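Local structure of GTPase HflX (Sulfolobus solfataricus P2, 2QTF) at residues L195-S198 against L199-L202; R338-L341 against E342-R345; K150-I153 against N154-K158; M105-E108 against L109-K113. The protein hydrolyses GTP, associates as a monomer with the 50S ribosomal subunit and may act in protein synthesis or ribosome biogenesis. All coordinates share one frame; numbering follows the deposited sequence.

How the interactions relate
Each of the four contacts spans a helical turn or a helix end, so none closes a long loop; they follow one another in series, without nesting or crossing. Interaction 4 comes first, on helix 101-121, and interaction 3 next, on helix 145-164. These two helices run antiparallel and are joined by a salt bridge, R152 NE to E108 OE1 at 2.9 Å, with I153 packed on L109 and L112. Across the chain's centre, in the G domain, interaction 1 ends helix 192-200 and interaction 2 starts helix 341-355. There L344 CD2 packs on L199 CD2 at 3.6 Å. The centres of interactions 2 and 3 are about 48 Å apart.

Interaction 1: residues L195-S198 against L199-L202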
loop_
_atom_site.group_PDB
_atom_site.type_symbol
_atom_site.label_atom_id
_atom_site.label_comp_id
_atom_site.label_asym_id
_atom_site.label_seq_id
_atom_site.Cartn_x
_atom_site.Cartn_y
_atom_site.Cartn_z
ATOM N N LEU A 195 5.536 9.943 -6.687
ATOM C CA LEU A 195 6.568 9.646 -7.726
ATOM C C LEU A 195 5.952 9.056 -9.037
ATOM O O LEU A 195 6.230 9.489 -10.171
ATOM C CB LEU A 195 7.533 8.640 -7.164
ATOM C CG LEU A 195 8.665 8.252 -8.146
ATOM C CD1 LEU A 195 9.351 9.585 -8.416
ATOM C CD2 LEU A 195 9.687 7.407 -7.390
ATOM N N PHE A 196 5.057 8.104 -8.862
ATOM C CA PHE A 196 4.308 7.524 -10.009
ATOM C C PHE A 196 3.545 8.606 -10.787
ATOM O O PHE A 196 3.619 8.708 -12.031
ATOM C CB PHE A 196 3.289 6.507 -9.481
ATOM C CG PHE A 196 2.662 5.684 -10.575
ATOM C CD1 PHE A 196 3.248 4.509 -10.948
ATOM C CD2 PHE A 196 1.413 6.047 -11.157
ATOM C CE1 PHE A 196 2.703 3.684 -11.932
ATOM C CE2 PHE A 196 0.859 5.192 -12.180
ATOM C CZ PHE A 196 1.585 4.019 -12.541
ATOM N N ASN A 197 2.807 9.428 -10.049
ATOM C CA ASN A 197 2.032 10.447 -10.691
ATOM C C ASN A 197 2.881 11.425 -11.379
ATOM O O ASN A 197 2.532 11.950 -12.483
ATOM C CB ASN A 197 1.137 11.178 -9.675
ATOM C CG ASN A 197 -0.024 10.364 -9.282
ATOM O OD1 ASN A 197 -0.263 9.296 -9.865
ATOM N ND2 ASN A 197 -0.770 10.832 -8.280
ATOM N N SER A 198 4.019 11.731 -10.766
ATOM C CA SER A 198 4.926 12.699 -11.393
ATOM C C SER A 198 5.479 12.216 -12.775
ATOM O O SER A 198 5.482 12.991 -13.816
ATOM C CB SER A 198 6.068 13.012 -10.440
ATOM O OG SER A 198 6.959 13.795 -11.148
ATOM N N LEU A 199 5.919 10.959 -12.809
ATOM C CA LEU A 199 6.438 10.328 -14.041
ATOM C C LEU A 199 5.314 10.097 -15.121
ATOM O O LEU A 199 5.545 10.246 -16.335
ATOM C CB LEU A 199 7.072 8.976 -13.710
ATOM C CG LEU A 199 8.322 9.054 -12.857
ATOM C CD1 LEU A 199 8.793 7.670 -12.206
ATOM C CD2 LEU A 199 9.496 9.715 -13.736
ATOM N N THR A 200 4.114 9.785 -14.684
ATOM C CA THR A 200 3.089 9.429 -15.623
ATOM C C THR A 200 2.268 10.646 -16.072
ATOM O O THR A 200 1.659 10.643 -17.143
ATOM C CB THR A 200 2.134 8.382 -15.080
ATOM O OG1 THR A 200 1.499 8.893 -13.886
ATOM C CG2 THR A 200 2.873 7.106 -14.822
ATOM N N GLY A 201 2.270 11.672 -15.245
ATOM C CA GLY A 201 1.553 12.883 -15.530
ATOM C C GLY A 201 0.129 12.663 -15.115
ATOM O O GLY A 201 -0.671 13.509 -15.371
ATOM N N LEU A 202 -0.191 11.559 -14.452
ATOM C CA LEU A 202 -1.554 11.318 -13.959
ATOM C C LEU A 202 -1.957 12.197 -12.787
ATOM O O LEU A 202 -1.175 12.315 -11.833
ATOM C CB LEU A 202 -1.738 9.844 -13.573
ATOM C CG LEU A 202 -1.600 8.766 -14.681
ATOM C CD1 LEU A 202 -1.800 7.383 -14.061
ATOM C CD2 LEU A 202 -2.577 8.981 -15.870
#
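Over one face of the F196 ring sits the CG2 methyl of T200, 3.8 Å above the plane and displaced toward the rim, a CH-pi contact. At the ring's edge lie N197 OD1 and, near the plane, L202 CD1, 3.9 Å from F196 CE2. This is the C-terminal end of helix 192-200, which follows the P-loop of the G domain, and an ST turn finishes it. T200 places OG1 between its backbone N and carbonyl carbon (chi1 60°), from where it donates to F196 O at 2.8 Å, coming from above the carbonyl plane. T200 N holds the same oxygen at 2.9 Å, nearly along the C=O axis. OG1 also accepts from L202 N at 3.2 Å, and this bond makes the ST turn. Threonine therefore suits the site twice, with a hydroxyl for the backbone and a methyl for the ring. Replaced by a valine, it would probably leave L202 N without this acceptor and F196 O without its hydroxyl donor. G201, with phi 83°, is the first residue to leave the helix, at a backbone turn that glycine adopts easily. Its N still donates to N197 O at 2.8 Å, while N197 CB rests 3.4 Å from L202 O.

Interaction 2: residues R338-L341 against E342-R345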
loop_
_atom_site.group_PDB
_atom_site.type_symbol
_atom_site.label_atom_id
_atom_site.label_comp_id
_atom_site.label_asym_id
_atom_site.label_seq_id
_atom_site.Cartn_x
_atom_site.Cartn_y
_atom_site.Cartn_z
ATOM N N ARG A 338 9.211 18.730 -7.304
ATOM C CA ARG A 338 9.713 18.463 -8.649
ATOM C C ARG A 338 11.179 18.859 -8.643
ATOM O O ARG A 338 11.591 19.707 -9.484
ATOM C CB ARG A 338 8.923 19.356 -9.730
ATOM C CG ARG A 338 7.516 18.891 -10.187
ATOM C CD ARG A 338 6.598 20.074 -10.834
ATOM N NE ARG A 338 5.913 20.674 -9.702
ATOM C CZ ARG A 338 5.786 21.942 -9.379
ATOM N NH1 ARG A 338 6.142 22.910 -10.189
ATOM N NH2 ARG A 338 5.165 22.237 -8.252
ATOM N N THR A 339 11.960 18.388 -7.664
ATOM C CA THR A 339 13.383 18.621 -7.684
ATOM C C THR A 339 14.037 17.382 -8.206
ATOM O O THR A 339 13.778 16.239 -7.697
ATOM C CB THR A 339 13.894 18.837 -6.201
ATOM O OG1 THR A 339 13.032 19.779 -5.598
ATOM C CG2 THR A 339 15.236 19.311 -6.199
ATOM N N ASN A 340 14.956 17.594 -9.120
ATOM C CA ASN A 340 15.803 16.525 -9.730
ATOM C C ASN A 340 15.007 15.568 -10.533
ATOM O O ASN A 340 15.349 14.422 -10.650
ATOM C CB ASN A 340 16.674 15.750 -8.705
ATOM C CG ASN A 340 17.893 16.550 -8.298
ATOM O OD1 ASN A 340 18.503 17.260 -9.142
ATOM N ND2 ASN A 340 18.230 16.502 -7.016
ATOM N N LEU A 341 13.897 16.028 -11.048
ATOM C CA LEU A 341 13.100 15.122 -11.841
ATOM C C LEU A 341 13.679 14.794 -13.220
ATOM O O LEU A 341 13.481 13.666 -13.762
ATOM C CB LEU A 341 11.687 15.654 -11.910
ATOM C CG LEU A 341 10.893 15.050 -10.703
ATOM C CD1 LEU A 341 11.488 14.468 -9.363
ATOM C CD2 LEU A 341 10.001 16.062 -10.406
ATOM N N GLU A 342 14.521 15.693 -13.714
ATOM C CA GLU A 342 15.209 15.437 -14.950
ATOM C C GLU A 342 16.274 14.395 -14.685
ATOM O O GLU A 342 16.477 13.486 -15.465
ATOM C CB GLU A 342 15.820 16.718 -15.531
ATOM C CG GLU A 342 16.596 16.419 -16.897
ATOM C CD GLU A 342 15.732 15.952 -18.102
ATOM O OE1 GLU A 342 14.524 16.180 -18.037
ATOM O OE2 GLU A 342 16.352 15.431 -19.101
ATOM N N LEU A 343 16.927 14.474 -13.523
ATOM C CA LEU A 343 17.840 13.358 -13.189
ATOM C C LEU A 343 17.126 12.020 -13.094
ATOM O O LEU A 343 17.624 11.015 -13.594
ATOM C CB LEU A 343 18.602 13.625 -11.839
ATOM C CG LEU A 343 19.563 12.544 -11.287
ATOM C CD1 LEU A 343 20.678 12.198 -12.246
ATOM C CD2 LEU A 343 20.120 13.024 -9.871
ATOM N N LEU A 344 15.984 12.010 -12.446
ATOM C CA LEU A 344 15.235 10.768 -12.225
ATOM C C LEU A 344 14.827 10.245 -13.658
ATOM O O LEU A 344 15.025 9.053 -14.001
ATOM C CB LEU A 344 13.942 11.152 -11.489
ATOM C CG LEU A 344 12.836 10.030 -11.458
ATOM C CD1 LEU A 344 13.350 8.832 -10.715
ATOM C CD2 LEU A 344 11.468 10.499 -10.812
ATOM N N ARG A 345 14.230 11.127 -14.469
ATOM C CA ARG A 345 14.011 10.767 -15.905
ATOM C C ARG A 345 15.188 10.197 -16.604
ATOM O O ARG A 345 15.070 9.142 -17.213
ATOM C CB ARG A 345 13.458 12.044 -16.684
ATOM C CG ARG A 345 13.237 11.812 -18.245
ATOM C CD ARG A 345 12.828 13.194 -18.900
ATOM N NE ARG A 345 12.716 13.013 -20.355
ATOM C CZ ARG A 345 13.749 12.999 -21.142
ATOM N NH1 ARG A 345 14.958 13.216 -20.600
ATOM N NH2 ARG A 345 13.566 12.846 -22.453
#
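The 2.7 Å bond from R345 N to L341 O, almost straight at 171°, is the shortest polar link here and belongs to the first turn of helix 341-355. One residue earlier, L344 N donates to N340 O over 3.1 Å, and this bond is more bent at 155°. N340 occupies the N-cap position, yet its side chain does not cap the helix; ND2 reaches back to P332 O at the end of strand 327-332. Its positive phi of 65° is one that asparagine accepts more readily than most residues, while its CB rests 4.2 Å from L343 CB. Apolar contact across the turn is modest: L341 CD1 meets L344 CD2 at 4.2 Å. L341 and L344 also reach helix 192-200, and L343 and L344 lean on I331, so leucine suits the inward side. Toward solvent, R345 NH1 and E342 OE2 form a salt bridge of 3.0 Å. The E342 chain bends at chi2 while that of R345 stays extended, its NH2 hydrogen-bonded to N224. A G1 beta bulge, in which R338 and T339 face S334, leads into this helix start, just after the loop of the GTPase domain where S334, A335 and L336 are inferred to bind GTP.

Interaction 3: residues K150-I153 against N154-K158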
loop_
_atom_site.group_PDB
_atom_site.type_symbol
_atom_site.label_atom_id
_atom_site.label_comp_id
_atom_site.label_asym_id
_atom_site.label_seq_id
_atom_site.Cartn_x
_atom_site.Cartn_y
_atom_site.Cartn_z
ATOM N N LYS A 150 -18.004 -21.316 4.206
ATOM C CA LYS A 150 -16.984 -22.366 4.440
ATOM C C LYS A 150 -16.681 -23.170 3.201
ATOM O O LYS A 150 -15.505 -23.459 2.947
ATOM C CB LYS A 150 -17.315 -23.248 5.657
ATOM C CG LYS A 150 -17.539 -22.431 6.960
ATOM C CD LYS A 150 -18.076 -23.285 8.154
ATOM C CE LYS A 150 -17.561 -22.793 9.525
ATOM N NZ LYS A 150 -18.062 -23.671 10.676
ATOM N N ARG A 151 -17.690 -23.509 2.377
ATOM C CA ARG A 151 -17.358 -24.242 1.163
ATOM C C ARG A 151 -16.507 -23.425 0.210
ATOM O O ARG A 151 -15.622 -23.974 -0.473
ATOM C CB ARG A 151 -18.626 -24.700 0.351
ATOM C CG ARG A 151 -19.536 -25.802 1.014
ATOM C CD ARG A 151 -20.653 -26.312 -0.025
ATOM N NE ARG A 151 -21.655 -25.297 -0.399
ATOM C CZ ARG A 151 -22.689 -24.947 0.369
ATOM N NH1 ARG A 151 -22.856 -25.511 1.564
ATOM N NH2 ARG A 151 -23.581 -24.027 -0.051
ATOM N N ARG A 152 -16.796 -22.121 0.075
ATOM C CA ARG A 152 -15.915 -21.298 -0.739
ATOM C C ARG A 152 -14.517 -21.164 -0.139
ATOM O O ARG A 152 -13.504 -21.224 -0.850
ATOM C CB ARG A 152 -16.585 -19.920 -0.947
ATOM C CG ARG A 152 -15.754 -18.919 -1.764
ATOM C CD ARG A 152 -16.024 -18.964 -3.236
ATOM N NE ARG A 152 -15.888 -17.651 -3.922
ATOM C CZ ARG A 152 -15.684 -17.568 -5.243
ATOM N NH1 ARG A 152 -15.594 -18.711 -5.955
ATOM N NH2 ARG A 152 -15.589 -16.379 -5.870
ATOM N N ILE A 153 -14.441 -20.984 1.161
ATOM C CA ILE A 153 -13.105 -20.873 1.827
ATOM C C ILE A 153 -12.340 -22.210 1.585
ATOM O O ILE A 153 -11.175 -22.220 1.191
ATOM C CB ILE A 153 -13.295 -20.659 3.283
ATOM C CG1 ILE A 153 -13.701 -19.166 3.523
ATOM C CG2 ILE A 153 -11.960 -21.084 4.082
ATOM C CD1 ILE A 153 -14.394 -18.931 4.850
ATOM N N ASN A 154 -13.034 -23.349 1.775
ATOM C CA ASN A 154 -12.346 -24.658 1.510
ATOM C C ASN A 154 -11.893 -24.947 0.068
ATOM O O ASN A 154 -10.753 -25.382 -0.152
ATOM C CB ASN A 154 -13.101 -25.789 2.179
ATOM C CG ASN A 154 -13.007 -25.687 3.674
ATOM O OD1 ASN A 154 -11.946 -25.210 4.247
ATOM N ND2 ASN A 154 -14.067 -26.129 4.349
ATOM N N LYS A 155 -12.702 -24.567 -0.903
ATOM C CA LYS A 155 -12.293 -24.523 -2.282
ATOM C C LYS A 155 -11.065 -23.654 -2.603
ATOM O O LYS A 155 -10.144 -24.101 -3.347
ATOM C CB LYS A 155 -13.494 -24.129 -3.218
ATOM C CG LYS A 155 -13.070 -23.884 -4.735
ATOM C CD LYS A 155 -14.229 -23.291 -5.635
ATOM C CE LYS A 155 -13.836 -23.004 -7.166
ATOM N NZ LYS A 155 -14.959 -22.115 -7.682
ATOM N N LEU A 156 -11.050 -22.385 -2.125
ATOM C CA LEU A 156 -9.871 -21.527 -2.342
ATOM C C LEU A 156 -8.615 -22.163 -1.665
ATOM O O LEU A 156 -7.536 -22.153 -2.225
ATOM C CB LEU A 156 -10.159 -20.107 -1.768
ATOM C CG LEU A 156 -11.154 -19.346 -2.621
ATOM C CD1 LEU A 156 -11.587 -18.050 -1.815
ATOM C CD2 LEU A 156 -10.312 -18.994 -3.826
ATOM N N MET A 157 -8.733 -22.587 -0.438
ATOM C CA MET A 157 -7.564 -23.204 0.242
ATOM C C MET A 157 -7.041 -24.399 -0.527
ATOM O O MET A 157 -5.812 -24.504 -0.745
ATOM C CB MET A 157 -7.859 -23.627 1.654
ATOM C CG MET A 157 -7.988 -22.416 2.523
ATOM S SD MET A 157 -8.436 -22.665 4.219
ATOM C CE MET A 157 -6.880 -23.303 4.968
ATOM N N LYS A 158 -7.956 -25.256 -0.987
ATOM C CA LYS A 158 -7.603 -26.334 -1.917
ATOM C C LYS A 158 -6.835 -25.881 -3.134
ATOM O O LYS A 158 -5.708 -26.329 -3.362
ATOM C CB LYS A 158 -8.812 -27.230 -2.242
ATOM C CG LYS A 158 -9.260 -27.914 -0.931
ATOM C CD LYS A 158 -10.429 -28.971 -1.058
ATOM C CE LYS A 158 -10.536 -29.834 0.222
ATOM N NZ LYS A 158 -11.750 -30.810 0.295
#
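I153 and M157, one turn apart, lie side by side on helix 145-164, which runs antiparallel to helix 101-121, consistent with the helical hairpin of HflX proteins. Apolar contact comes first. I153 CG2 approaches M157 SD at 3.9 Å; this branch stands anti to the backbone N, CG1 being anti to the carbonyl carbon (chi1 -77°). The flexible thioether of M157 can lie along the isoleucine. I153 also packs on L109 and L112 of the other helix, and L156 on M105, so both branched residues fill the inward stripe.

The charged groups lie on another side. R152 and K155 bring their cationic ends together, K155 NZ lying in the plane of the guanidinium at its edge, 3.9 Å from R152 NH1. Such like charges would be costly alone, but R152 NE makes a salt bridge with E108, whose carboxylate probably offsets part of the charge. A bound cadmium ion lies about 5 Å from the R152 side chain.

The backbone supplies four regular helical bonds, N154 N to K150 O at 2.7 Å being the shortest and M157 N to I153 O, at 3.0 Å, the one bridging the apolar pair. N154 and K155 are exposed, as suits their polar ends. N154 swings its CG beside its own backbone N (chi1 -68°), bringing CG 3.4 Å from K150 O, an oxygen whose bond goes to N154 N, while N154 ND2, 3.3 Å from K150 O, is not aligned to bond with it.

Interaction 4: residues M105-E108 against L109-K113; sequences MQIE and LARLK
I107 CG2 lies over one face of the R111 guanidinium, 3.6 Å above its plane and shifted toward the rim, with R111 NE and CZ each 3.9 Å away. The two side chains run side by side: R111 turns CG beside its backbone N (chi1 -74°) and then stretches from CG to NE, so that arginine offers a flat, partly apolar surface to the branched isoleucine. With only the methyl of an alanine here, I107 CG2 would probably lose that cover, and a gap would open toward L91 and A95 of helix 86-97.

A second van der Waals pair crosses obliquely. E108, extended beyond CG, sets OE1 3.8 Å from L112 CD1. The helix, 101-121, forms one arm of an antiparallel pair with helix 145-164; L112 leans on Y149 and I153 there, while the carboxylate of E108 forms a salt bridge with R152 and its side chain lies about 3 Å from a bound cadmium ion. Q106 and L109 run side by side, Q106 NE2 lying 4.0 Å from L109 CD2.

Backbone hydrogen bonds one turn apart carry the rest: R111 N gives to I107 O at 2.9 Å and L112 N to E108 O at 2.9 Å, the latter at 172°.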
loop_
_atom_site.group_PDB
_atom_site.type_symbol
_atom_site.label_atom_id
_atom_site.label_comp_id
_atom_site.label_asym_id
_atom_site.label_seq_id
_atom_site.Cartn_x
_atom_site.Cartn_y
_atom_site.Cartn_z
ATOM N N MET A 105 -6.888 -14.758 -5.116
ATOM C CA MET A 105 -7.408 -15.817 -4.316
ATOM C C MET A 105 -7.074 -15.635 -2.832
ATOM O O MET A 105 -7.929 -15.936 -1.974
ATOM C CB MET A 105 -6.812 -17.144 -4.861
ATOM C CG MET A 105 -7.521 -17.586 -6.233
ATOM S SD MET A 105 -6.496 -19.018 -6.818
ATOM C CE MET A 105 -7.262 -20.119 -5.679
ATOM N N GLN A 106 -5.828 -15.221 -2.504
ATOM C CA GLN A 106 -5.510 -15.076 -1.054
ATOM C C GLN A 106 -6.342 -13.928 -0.474
ATOM O O GLN A 106 -6.693 -13.933 0.713
ATOM C CB GLN A 106 -4.058 -14.672 -0.819
ATOM C CG GLN A 106 -3.082 -15.836 -1.083
ATOM C CD GLN A 106 -3.018 -16.874 0.057
ATOM O OE1 GLN A 106 -2.252 -17.838 -0.039
ATOM N NE2 GLN A 106 -3.823 -16.731 1.062
ATOM N N ILE A 107 -6.548 -12.875 -1.281
ATOM C CA ILE A 107 -7.343 -11.715 -0.784
ATOM C C ILE A 107 -8.801 -12.148 -0.576
ATOM O O ILE A 107 -9.419 -11.866 0.418
ATOM C CB ILE A 107 -7.254 -10.502 -1.836
ATOM C CG1 ILE A 107 -5.794 -9.952 -1.794
ATOM C CG2 ILE A 107 -8.387 -9.362 -1.454
ATOM C CD1 ILE A 107 -5.319 -9.222 -3.056
ATOM N N GLU A 108 -9.359 -12.880 -1.518
ATOM C CA GLU A 108 -10.734 -13.258 -1.374
ATOM C C GLU A 108 -10.885 -14.241 -0.154
ATOM O O GLU A 108 -11.879 -14.180 0.602
ATOM C CB GLU A 108 -11.214 -14.035 -2.611
ATOM C CG GLU A 108 -12.758 -14.330 -2.284
ATOM C CD GLU A 108 -13.495 -15.024 -3.328
ATOM O OE1 GLU A 108 -14.750 -15.105 -3.129
ATOM O OE2 GLU A 108 -12.823 -15.478 -4.324
ATOM N N LEU A 109 -9.927 -15.144 -0.031
ATOM C CA LEU A 109 -9.849 -16.107 1.138
ATOM C C LEU A 109 -9.848 -15.317 2.468
ATOM O O LEU A 109 -10.645 -15.578 3.366
ATOM C CB LEU A 109 -8.552 -16.959 1.012
ATOM C CG LEU A 109 -8.402 -17.962 2.228
ATOM C CD1 LEU A 109 -9.651 -18.953 2.330
ATOM C CD2 LEU A 109 -7.086 -18.727 2.058
ATOM N N ALA A 110 -8.989 -14.308 2.581
ATOM C CA ALA A 110 -8.954 -13.476 3.796
ATOM C C ALA A 110 -10.260 -12.712 4.041
ATOM O O ALA A 110 -10.711 -12.544 5.206
ATOM C CB ALA A 110 -7.743 -12.513 3.772
ATOM N N ARG A 111 -10.847 -12.142 2.969
ATOM C CA ARG A 111 -12.184 -11.469 3.137
ATOM C C ARG A 111 -13.272 -12.468 3.635
ATOM O O ARG A 111 -14.096 -12.135 4.484
ATOM C CB ARG A 111 -12.580 -10.857 1.784
ATOM C CG ARG A 111 -11.776 -9.593 1.453
ATOM C CD ARG A 111 -12.122 -9.088 -0.031
ATOM N NE ARG A 111 -11.651 -7.718 -0.185
ATOM C CZ ARG A 111 -11.613 -7.095 -1.361
ATOM N NH1 ARG A 111 -11.892 -7.776 -2.487
ATOM N NH2 ARG A 111 -11.405 -5.817 -1.370
ATOM N N LEU A 112 -13.374 -13.637 3.022
ATOM C CA LEU A 112 -14.330 -14.674 3.458
ATOM C C LEU A 112 -14.133 -15.071 4.880
ATOM O O LEU A 112 -15.126 -15.205 5.647
ATOM C CB LEU A 112 -14.209 -15.930 2.575
ATOM C CG LEU A 112 -14.685 -15.680 1.123
ATOM C CD1 LEU A 112 -14.415 -16.874 0.252
ATOM C CD2 LEU A 112 -16.209 -15.257 1.065
ATOM N N LYS A 113 -12.889 -15.324 5.256
ATOM C CA LYS A 113 -12.589 -15.729 6.673
ATOM C C LYS A 113 -12.981 -14.600 7.619
ATOM O O LYS A 113 -13.515 -14.867 8.709
ATOM C CB LYS A 113 -11.086 -16.039 6.830
ATOM C CG LYS A 113 -10.814 -17.461 6.218
ATOM C CD LYS A 113 -9.382 -17.872 6.515
ATOM C CE LYS A 113 -9.259 -19.419 6.381
ATOM N NZ LYS A 113 -7.982 -19.919 7.041
#